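Local coordinates for protein prolyl-tRNA synthetase (Naegleria fowleri, PDB 6UYH) that probably attaches proline to its cognate tRNA using ATP, as a class II aminoacyl-tRNA synthetase, and here holds halofuginone and an ATP analogue in its active site, at residues 24-27 with 28-32; 126-129 with 130-133; 183-186 with 187-190; 412-415 with 416-419. One frame throughout, in Å; residues are numbered along the deposited sequence.

Contact 1: 24-27 with 28-32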
loop_
_atom_site.group_PDB
_atom_site.type_symbol
_atom_site.label_atom_id
_atom_site.label_comp_id
_atom_site.label_asym_id
_atom_site.label_seq_id
_atom_site.Cartn_x
_atom_site.Cartn_y
_atom_site.Cartn_z
ATOM N N GLU A 24 -25.708 16.965 0.494
ATOM C CA GLU A 24 -24.955 18.212 0.432
ATOM C C GLU A 24 -24.109 18.400 1.688
ATOM O O GLU A 24 -22.949 18.820 1.598
ATOM C CB GLU A 24 -25.908 19.389 0.215
ATOM C CG GLU A 24 -25.234 20.761 0.247
ATOM C CD GLU A 24 -24.177 20.965 -0.835
ATOM O OE1 GLU A 24 -24.172 20.219 -1.841
ATOM O OE2 GLU A 24 -23.346 21.891 -0.673
ATOM N N TRP A 25 -24.667 18.073 2.860
ATOM C CA TRP A 25 -23.886 18.063 4.099
ATOM C C TRP A 25 -22.639 17.196 3.958
ATOM O O TRP A 25 -21.529 17.606 4.321
ATOM C CB TRP A 25 -24.744 17.556 5.269
ATOM C CG TRP A 25 -23.932 17.302 6.518
ATOM C CD1 TRP A 25 -23.615 18.215 7.491
ATOM C CD2 TRP A 25 -23.318 16.067 6.913
ATOM N NE1 TRP A 25 -22.851 17.620 8.469
ATOM C CE2 TRP A 25 -22.652 16.304 8.138
ATOM C CE3 TRP A 25 -23.283 14.775 6.361
ATOM C CZ2 TRP A 25 -21.941 15.311 8.808
ATOM C CZ3 TRP A 25 -22.572 13.780 7.031
ATOM C CH2 TRP A 25 -21.912 14.055 8.246
ATOM N N TYR A 26 -22.815 15.982 3.431
ATOM C CA TYR A 26 -21.707 15.044 3.299
ATOM C C TYR A 26 -20.631 15.598 2.384
ATOM O O TYR A 26 -19.433 15.537 2.699
ATOM C CB TYR A 26 -22.249 13.725 2.743
ATOM C CG TYR A 26 -21.299 12.557 2.666
ATOM C CD1 TYR A 26 -20.662 12.076 3.802
ATOM C CD2 TYR A 26 -21.086 11.894 1.458
ATOM C CE1 TYR A 26 -19.824 10.982 3.739
ATOM C CE2 TYR A 26 -20.249 10.780 1.382
ATOM C CZ TYR A 26 -19.624 10.332 2.525
ATOM O OH TYR A 26 -18.805 9.226 2.469
ATOM N N SER A 27 -21.042 16.164 1.253
ATOM C CA SER A 27 -20.076 16.761 0.343
ATOM C C SER A 27 -19.292 17.873 1.029
ATOM O O SER A 27 -18.061 17.934 0.911
ATOM C CB SER A 27 -20.793 17.285 -0.896
ATOM O OG SER A 27 -19.872 17.908 -1.769
ATOM N N GLN A 28 -19.981 18.740 1.773
ATOM C CA GLN A 28 -19.292 19.844 2.433
ATOM C C GLN A 28 -18.350 19.338 3.517
ATOM O O GLN A 28 -17.233 19.846 3.655
ATOM C CB GLN A 28 -20.306 20.837 3.001
ATOM C CG GLN A 28 -21.047 21.615 1.918
ATOM C CD GLN A 28 -21.717 22.868 2.448
ATOM O OE1 GLN A 28 -21.243 23.482 3.406
ATOM N NE2 GLN A 28 -22.834 23.246 1.835
ATOM N N VAL A 29 -18.762 18.313 4.272
ATOM C CA VAL A 29 -17.920 17.831 5.366
ATOM C C VAL A 29 -16.664 17.143 4.830
ATOM O O VAL A 29 -15.562 17.355 5.351
ATOM C CB VAL A 29 -18.724 16.907 6.304
ATOM C CG1 VAL A 29 -17.795 16.190 7.281
ATOM C CG2 VAL A 29 -19.772 17.714 7.075
ATOM N N ILE A 30 -16.792 16.303 3.794
ATOM C CA ILE A 30 -15.605 15.569 3.353
ATOM C C ILE A 30 -14.610 16.491 2.641
ATOM O O ILE A 30 -13.400 16.240 2.681
ATOM C CB ILE A 30 -15.972 14.362 2.470
ATOM C CG1 ILE A 30 -16.573 14.815 1.136
ATOM C CG2 ILE A 30 -16.870 13.366 3.255
ATOM C CD1 ILE A 30 -17.148 13.667 0.282
ATOM N N THR A 31 -15.085 17.563 1.995
ATOM C CA THR A 31 -14.167 18.463 1.292
ATOM C C THR A 31 -13.576 19.507 2.229
ATOM O O THR A 31 -12.362 19.751 2.208
ATOM C CB THR A 31 -14.861 19.161 0.110
ATOM O OG1 THR A 31 -16.019 19.882 0.562
ATOM C CG2 THR A 31 -15.255 18.147 -0.968
ATOM N N LYS A 32 -14.416 20.159 3.035
ATOM C CA LYS A 32 -13.929 21.264 3.859
ATOM C C LYS A 32 -13.067 20.780 5.019
ATOM O O LYS A 32 -12.257 21.553 5.542
ATOM C CB LYS A 32 -15.110 22.096 4.366
ATOM C CG LYS A 32 -15.857 22.776 3.235
ATOM C CD LYS A 32 -17.051 23.589 3.725
ATOM C CE LYS A 32 -17.700 24.328 2.560
ATOM N NZ LYS A 32 -18.849 25.183 2.982
#
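V29 CG2 lies over one face of the W25 indole, and I30 CG2 lies over one face of the Y26 ring. Both are i to i+4 pairs on one helix, 22-32. The V29 methyl sits above the five-membered ring, 3.6 Å from its centroid, and is offset toward the rim on the CE2 and NE1 side. This is a CH-pi contact. The I30 methyl makes a looser one, with CG2 4.1 Å from the centroid of the Y26 ring. W25 CG is anti to the backbone N (chi1 170°), which swings the indole along the helix toward V29. The polar rims of both rings are bonded to backbone oxygens: W25 NE1 to D285 O and Y26 OH to P158 O. Y26 also packs on I280 of helix 274-283 and on F159 of the AMPPNP pocket. Its side chain is about 10 Å from the nucleotide analogue at the nearest atoms, so the helix backs that site without touching the ligand.

On another side of the helix, the E24 carboxylate and the Q28 amide cross at an angle, their planes 71° apart. Q28 NE2 donates to the anti lone pair of E24 OE2 at 2.9 Å. Q28 OE1 accepts from K32 NZ at 3.0 Å and from D15 N.

S27 O takes two donors from T31, which reach it from opposite faces of its carbonyl plane. T31 N is 3.2 Å from S27 O, and T31 OG1 donates to the same oxygen at 2.8 Å.

Contact 2: 126-129 with 130-133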
loop_
_atom_site.group_PDB
_atom_site.type_symbol
_atom_site.label_atom_id
_atom_site.label_comp_id
_atom_site.label_asym_id
_atom_site.label_seq_id
_atom_site.Cartn_x
_atom_site.Cartn_y
_atom_site.Cartn_z
ATOM N N PRO A 126 -5.287 -19.902 -9.958
ATOM C CA PRO A 126 -4.367 -20.765 -10.722
ATOM C C PRO A 126 -3.033 -20.968 -10.020
ATOM O O PRO A 126 -2.475 -22.071 -10.073
ATOM C CB PRO A 126 -4.228 -20.028 -12.061
ATOM C CG PRO A 126 -5.539 -19.324 -12.214
ATOM C CD PRO A 126 -5.845 -18.838 -10.816
ATOM N N SER A 127 -2.522 -19.941 -9.333
ATOM C CA SER A 127 -1.305 -20.105 -8.537
ATOM C C SER A 127 -1.542 -21.017 -7.343
ATOM O O SER A 127 -0.668 -21.814 -6.980
ATOM C CB SER A 127 -0.803 -18.740 -8.059
ATOM O OG SER A 127 -0.363 -17.971 -9.154
ATOM N N TYR A 128 -2.706 -20.894 -6.702
ATOM C CA TYR A 128 -3.021 -21.770 -5.580
ATOM C C TYR A 128 -3.001 -23.228 -6.012
ATOM O O TYR A 128 -2.535 -24.098 -5.268
ATOM C CB TYR A 128 -4.391 -21.398 -4.995
ATOM C CG TYR A 128 -4.386 -20.248 -4.004
ATOM C CD1 TYR A 128 -3.649 -19.096 -4.241
ATOM C CD2 TYR A 128 -5.152 -20.305 -2.842
ATOM C CE1 TYR A 128 -3.646 -18.047 -3.339
ATOM C CE2 TYR A 128 -5.150 -19.259 -1.929
ATOM C CZ TYR A 128 -4.403 -18.136 -2.185
ATOM O OH TYR A 128 -4.397 -17.087 -1.288
ATOM N N ALA A 129 -3.502 -23.513 -7.217
ATOM C CA ALA A 129 -3.501 -24.889 -7.706
ATOM C C ALA A 129 -2.080 -25.390 -7.913
ATOM O O ALA A 129 -1.808 -26.584 -7.739
ATOM C CB ALA A 129 -4.301 -24.988 -9.006
ATOM N N LYS A 130 -1.167 -24.483 -8.270
ATOM C CA LYS A 130 0.234 -24.849 -8.446
ATOM C C LYS A 130 0.924 -25.057 -7.107
ATOM O O LYS A 130 1.699 -26.008 -6.944
ATOM C CB LYS A 130 0.954 -23.759 -9.241
ATOM C CG LYS A 130 2.454 -23.979 -9.350
ATOM C CD LYS A 130 3.181 -22.695 -9.698
ATOM C CE LYS A 130 4.691 -22.891 -9.600
ATOM N NZ LYS A 130 5.430 -21.615 -9.754
ATOM N N TRP A 131 0.673 -24.162 -6.149
ATOM C CA TRP A 131 1.418 -24.150 -4.895
ATOM C C TRP A 131 0.968 -25.234 -3.924
ATOM O O TRP A 131 1.767 -25.673 -3.089
ATOM C CB TRP A 131 1.285 -22.784 -4.219
ATOM C CG TRP A 131 1.916 -21.677 -4.988
ATOM C CD1 TRP A 131 2.930 -21.784 -5.883
ATOM C CD2 TRP A 131 1.570 -20.288 -4.932
ATOM N NE1 TRP A 131 3.244 -20.543 -6.390
ATOM C CE2 TRP A 131 2.423 -19.610 -5.820
ATOM C CE3 TRP A 131 0.616 -19.554 -4.218
ATOM C CZ2 TRP A 131 2.362 -18.229 -6.014
ATOM C CZ3 TRP A 131 0.560 -18.179 -4.401
ATOM C CH2 TRP A 131 1.424 -17.534 -5.301
ATOM N N ILE A 132 -0.288 -25.658 -3.989
ATOM C CA ILE A 132 -0.814 -26.667 -3.078
ATOM C C ILE A 132 -0.699 -28.030 -3.748
ATOM O O ILE A 132 -1.270 -28.261 -4.819
ATOM C CB ILE A 132 -2.265 -26.352 -2.681
ATOM C CG1 ILE A 132 -2.312 -25.028 -1.920
ATOM C CG2 ILE A 132 -2.848 -27.478 -1.819
ATOM C CD1 ILE A 132 -3.664 -24.347 -1.939
ATOM N N GLN A 133 0.077 -28.922 -3.140
ATOM C CA GLN A 133 0.265 -30.250 -3.707
ATOM C C GLN A 133 -0.023 -31.333 -2.675
ATOM O O GLN A 133 -0.498 -32.419 -3.026
ATOM C CB GLN A 133 1.683 -30.385 -4.264
ATOM C CG GLN A 133 1.935 -29.525 -5.503
ATOM C CD GLN A 133 1.052 -29.926 -6.682
ATOM O OE1 GLN A 133 1.029 -31.092 -7.089
ATOM N NE2 GLN A 133 0.313 -28.963 -7.230
#
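S127 O is approached by two backbone N-H groups of the next turn: W131 N at 2.8 Å, and K130 N, weakly, at 3.0 Å. The W131 bond is nearly in line with the carbonyl. K130 N also donates to P126 O at 3.3 Å, the ordinary i to i+4 bond of this turn. S127 O also lies 3.2 Å above the plane of the W131 indole, offset toward the rim. W131 CG is beside the backbone N (chi1 -65°), which folds the indole back over the preceding turn. S127 CB then meets the six-membered ring over its face, 3.7 Å from the centroid and 11° off the normal.

These residues form the last turn of helix 121-131, in the class II synthetase core. I132 is the first residue to leave the helical backbone, though its N still bonds Y128 O. Beyond it Q133 bends back, and NE2 donates to K130 O at 3.3 Å from above the carbonyl plane.

The turn also faces the second subunit. D37 of that subunit forms a salt bridge with K130 NZ and accepts a hydrogen bond from W131 NE1. R48 of the same subunit makes a cation-pi contact with the indole. Y128 packs on L140 and L142 of strand 140-149, and its OH bonds H171 O.

Contact 3: 183-186 with 187-190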
loop_
_atom_site.group_PDB
_atom_site.type_symbol
_atom_site.label_atom_id
_atom_site.label_comp_id
_atom_site.label_asym_id
_atom_site.label_seq_id
_atom_site.Cartn_x
_atom_site.Cartn_y
_atom_site.Cartn_z
ATOM N N GLU A 183 -12.062 -19.879 10.432
ATOM C CA GLU A 183 -11.457 -18.633 9.966
ATOM C C GLU A 183 -12.513 -17.619 9.536
ATOM O O GLU A 183 -12.362 -16.420 9.792
ATOM C CB GLU A 183 -10.491 -18.887 8.815
ATOM C CG GLU A 183 -9.845 -17.567 8.354
ATOM C CD GLU A 183 -9.150 -17.635 7.008
ATOM O OE1 GLU A 183 -9.834 -17.802 5.980
ATOM O OE2 GLU A 183 -7.914 -17.492 6.976
ATOM N N VAL A 184 -13.589 -18.073 8.875
ATOM C CA VAL A 184 -14.636 -17.141 8.442
ATOM C C VAL A 184 -15.074 -16.250 9.600
ATOM O O VAL A 184 -15.150 -15.018 9.476
ATOM C CB VAL A 184 -15.839 -17.907 7.857
ATOM C CG1 VAL A 184 -17.020 -16.924 7.635
ATOM C CG2 VAL A 184 -15.462 -18.600 6.561
ATOM N N PHE A 185 -15.350 -16.862 10.752
ATOM C CA PHE A 185 -15.914 -16.101 11.862
ATOM C C PHE A 185 -14.836 -15.368 12.647
ATOM O O PHE A 185 -15.116 -14.327 13.254
ATOM C CB PHE A 185 -16.758 -17.036 12.739
ATOM C CG PHE A 185 -17.991 -17.523 12.033
ATOM C CD1 PHE A 185 -19.149 -16.750 12.023
ATOM C CD2 PHE A 185 -17.974 -18.713 11.319
ATOM C CE1 PHE A 185 -20.282 -17.171 11.346
ATOM C CE2 PHE A 185 -19.103 -19.146 10.640
ATOM C CZ PHE A 185 -20.260 -18.374 10.653
ATOM N N THR A 186 -13.604 -15.882 12.621
ATOM C CA THR A 186 -12.459 -15.148 13.156
ATOM C C THR A 186 -12.232 -13.841 12.397
ATOM O O THR A 186 -12.028 -12.779 13.005
ATOM C CB THR A 186 -11.215 -16.039 13.096
ATOM O OG1 THR A 186 -11.396 -17.169 13.962
ATOM C CG2 THR A 186 -9.963 -15.260 13.511
ATOM N N ILE A 187 -12.267 -13.892 11.059
ATOM C CA ILE A 187 -12.099 -12.667 10.276
ATOM C C ILE A 187 -13.290 -11.744 10.485
ATOM O O ILE A 187 -13.134 -10.521 10.585
ATOM C CB ILE A 187 -11.890 -12.992 8.779
ATOM C CG1 ILE A 187 -10.586 -13.789 8.570
ATOM C CG2 ILE A 187 -11.849 -11.701 7.936
ATOM C CD1 ILE A 187 -9.318 -13.020 8.925
ATOM N N LEU A 188 -14.499 -12.312 10.562
ATOM C CA LEU A 188 -15.687 -11.491 10.797
ATOM C C LEU A 188 -15.580 -10.733 12.119
ATOM O O LEU A 188 -15.972 -9.561 12.209
ATOM C CB LEU A 188 -16.947 -12.364 10.785
ATOM C CG LEU A 188 -18.260 -11.565 10.750
ATOM C CD1 LEU A 188 -18.448 -10.897 9.399
ATOM C CD2 LEU A 188 -19.449 -12.453 11.101
ATOM N N GLU A 189 -15.050 -11.387 13.154
ATOM C CA GLU A 189 -14.815 -10.699 14.419
ATOM C C GLU A 189 -13.765 -9.598 14.267
ATOM O O GLU A 189 -13.887 -8.534 14.881
ATOM C CB GLU A 189 -14.405 -11.707 15.489
ATOM C CG GLU A 189 -13.855 -11.106 16.778
ATOM C CD GLU A 189 -14.885 -10.324 17.589
ATOM O OE1 GLU A 189 -16.094 -10.357 17.264
ATOM O OE2 GLU A 189 -14.485 -9.682 18.580
ATOM N N LEU A 190 -12.734 -9.817 13.444
ATOM C CA LEU A 190 -11.757 -8.753 13.220
ATOM C C LEU A 190 -12.391 -7.558 12.526
ATOM O O LEU A 190 -12.044 -6.412 12.822
ATOM C CB LEU A 190 -10.565 -9.259 12.405
ATOM C CG LEU A 190 -9.583 -10.195 13.106
ATOM C CD1 LEU A 190 -8.398 -10.468 12.180
ATOM C CD2 LEU A 190 -9.097 -9.593 14.429
#
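Two turns in the middle of helix 177-198, a long helix of the class II synthetase core, make this contact. Its backbone is regular. I187 N bonds E183 O at 2.8 Å with an angle of 170° at the hydrogen, and the next three i to i+4 bonds follow in order.

E183 and I187 lie side by side and point the same way. They touch through their aliphatic parts, with E183 CG 3.9 Å from I187 CG1. E183 CG is anti to the backbone N (chi1 -179°). The extended chain runs alongside I187 and takes the carboxylate to two paired antiparallel strands, 164-174 and 261-272. There OE2 is held by S172 OG, and OE1 by N267 ND2 and W269 NE1. Three bonds thus grip this buried carboxylate, which probably steadies a negative charge there. I187 packs on W269 as well.

E189 has its carboxylate in a salt bridge with K205. L190 packs on F62 and I66 of helix 49-67. T186 OG1 bonds back to E182 O. On another side, F185 and L188 both touch strand 219-227. They meet each other only loosely, with F185 CD1 4.4 Å from L188 CD2.

Contact 4: 412-415 with 416-419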
loop_
_atom_site.group_PDB
_atom_site.type_symbol
_atom_site.label_atom_id
_atom_site.label_comp_id
_atom_site.label_asym_id
_atom_site.label_seq_id
_atom_site.Cartn_x
_atom_site.Cartn_y
_atom_site.Cartn_z
ATOM N N GLU A 412 -28.475 4.638 19.248
ATOM C CA GLU A 412 -29.264 5.059 18.092
ATOM C C GLU A 412 -29.623 3.869 17.211
ATOM O O GLU A 412 -30.778 3.712 16.800
ATOM C CB GLU A 412 -28.504 6.105 17.277
ATOM C CG GLU A 412 -28.287 7.433 17.975
ATOM C CD GLU A 412 -27.628 8.466 17.070
ATOM O OE1 GLU A 412 -27.714 8.316 15.832
ATOM O OE2 GLU A 412 -27.020 9.425 17.594
ATOM N N MET A 413 -28.642 3.017 16.901
ATOM C CA MET A 413 -28.915 1.888 16.014
ATOM C C MET A 413 -29.971 0.958 16.607
ATOM O O MET A 413 -30.926 0.568 15.921
ATOM C CB MET A 413 -27.627 1.120 15.723
ATOM C CG MET A 413 -27.859 -0.075 14.784
ATOM S SD MET A 413 -26.339 -0.878 14.270
ATOM C CE MET A 413 -25.907 -1.701 15.793
ATOM N N ASN A 414 -29.819 0.603 17.888
ATOM C CA ASN A 414 -30.724 -0.366 18.503
ATOM C C ASN A 414 -32.140 0.186 18.605
ATOM O O ASN A 414 -33.113 -0.563 18.453
ATOM C CB ASN A 414 -30.206 -0.772 19.885
ATOM C CG ASN A 414 -29.048 -1.740 19.808
ATOM O OD1 ASN A 414 -28.955 -2.531 18.869
ATOM N ND2 ASN A 414 -28.157 -1.689 20.796
ATOM N N GLU A 415 -32.275 1.489 18.870
ATOM C CA GLU A 415 -33.588 2.130 18.884
ATOM C C GLU A 415 -34.264 2.087 17.521
ATOM O O GLU A 415 -35.489 2.247 17.443
ATOM C CB GLU A 415 -33.468 3.593 19.325
ATOM C CG GLU A 415 -33.182 3.810 20.802
ATOM C CD GLU A 415 -32.814 5.258 21.125
ATOM O OE1 GLU A 415 -32.461 6.020 20.196
ATOM O OE2 GLU A 415 -32.876 5.630 22.314
ATOM N N ARG A 416 -33.493 1.891 16.449
ATOM C CA ARG A 416 -34.008 1.934 15.086
ATOM C C ARG A 416 -34.116 0.549 14.471
ATOM O O ARG A 416 -34.212 0.423 13.247
ATOM C CB ARG A 416 -33.135 2.838 14.218
ATOM C CG ARG A 416 -33.026 4.253 14.745
ATOM C CD ARG A 416 -34.212 5.091 14.356
ATOM N NE ARG A 416 -34.149 5.469 12.952
ATOM C CZ ARG A 416 -33.425 6.488 12.490
ATOM N NH1 ARG A 416 -32.709 7.225 13.332
ATOM N NH2 ARG A 416 -33.417 6.767 11.190
ATOM N N ILE A 417 -34.074 -0.492 15.298
ATOM C CA ILE A 417 -34.362 -1.860 14.880
ATOM C C ILE A 417 -35.703 -2.241 15.495
ATOM O O ILE A 417 -35.837 -2.290 16.722
ATOM C CB ILE A 417 -33.259 -2.836 15.308
ATOM C CG1 ILE A 417 -31.949 -2.516 14.588
ATOM C CG2 ILE A 417 -33.673 -4.269 14.998
ATOM C CD1 ILE A 417 -30.740 -3.212 15.204
ATOM N N VAL A 418 -36.694 -2.489 14.643
ATOM C CA VAL A 418 -38.065 -2.733 15.061
ATOM C C VAL A 418 -38.451 -4.141 14.636
ATOM O O VAL A 418 -38.264 -4.510 13.471
ATOM C CB VAL A 418 -39.027 -1.709 14.435
ATOM C CG1 VAL A 418 -40.453 -1.996 14.857
ATOM C CG2 VAL A 418 -38.608 -0.287 14.817
ATOM N N VAL A 419 -39.015 -4.907 15.566
ATOM C CA VAL A 419 -39.619 -6.196 15.229
ATOM C C VAL A 419 -40.938 -5.941 14.506
ATOM O O VAL A 419 -41.862 -5.337 15.066
ATOM C CB VAL A 419 -39.848 -7.036 16.490
ATOM C CG1 VAL A 419 -40.545 -8.353 16.135
ATOM C CG2 VAL A 419 -38.542 -7.296 17.207
HETATM O O HOH W 1 -36.753 -0.403 18.754
#
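N414 and I417 lie side by side and point the same way, with N414 OD1 4.1 Å from I417 CD1. The same methyl lies 4.3 Å from M413 CG. I417 CG1 is beside the backbone N (chi1 -65°), which brings the branch back toward the helix. R416 goes another way. Its CG passes close to E412 O, and bends at chi2 and chi3 then carry the guanidinium off to A228 O and G433 O, both bonded by NH2. The E412 carboxylate stays apart from it, while E415 OE2 pairs with K411.

The backbone here runs from helix 391-415 into strand 417-419. R416 N donates to M413 O at 2.9 Å, and I417 N donates to N414 O at 3.3 Å. Both donors stand above the carbonyl plane of the acceptor, by 61° and 70°. Both are i to i+3 bonds, at the passage from helix to strand. One water spans the turn, donating to I417 O at 2.9 Å and weakly to E415 O.

M413 is buried against I204 of strand 204-207 and F226 of strand 219-227. I417 shares I204 with it, and both reach M435. Strand 417-419 then runs parallel to strand 435-440.

Overall arrangement
The four contacts follow one another along the chain and none touches another. Contacts 2 and 3 lie in the class II synthetase core, on helices 121-131 and 177-198, with centres 24 Å apart. Contact 1, on helix 22-32, is across the chain's centre from both, its centre 47 Å from that of contact 2. Contact 4 joins helix 391-415 to strand 417-419; its nearest atoms are about 11 Å from contact 1 and about 13 Å from contact 3. Strand 219-227 links contacts 3 and 4, since side chains of both pack on it. At their nearest atoms, I187 of contact 3 is about 9 Å from halofuginone and Y26 of contact 1 about 10 Å from the ATP analogue. Contact 2 meets the second subunit.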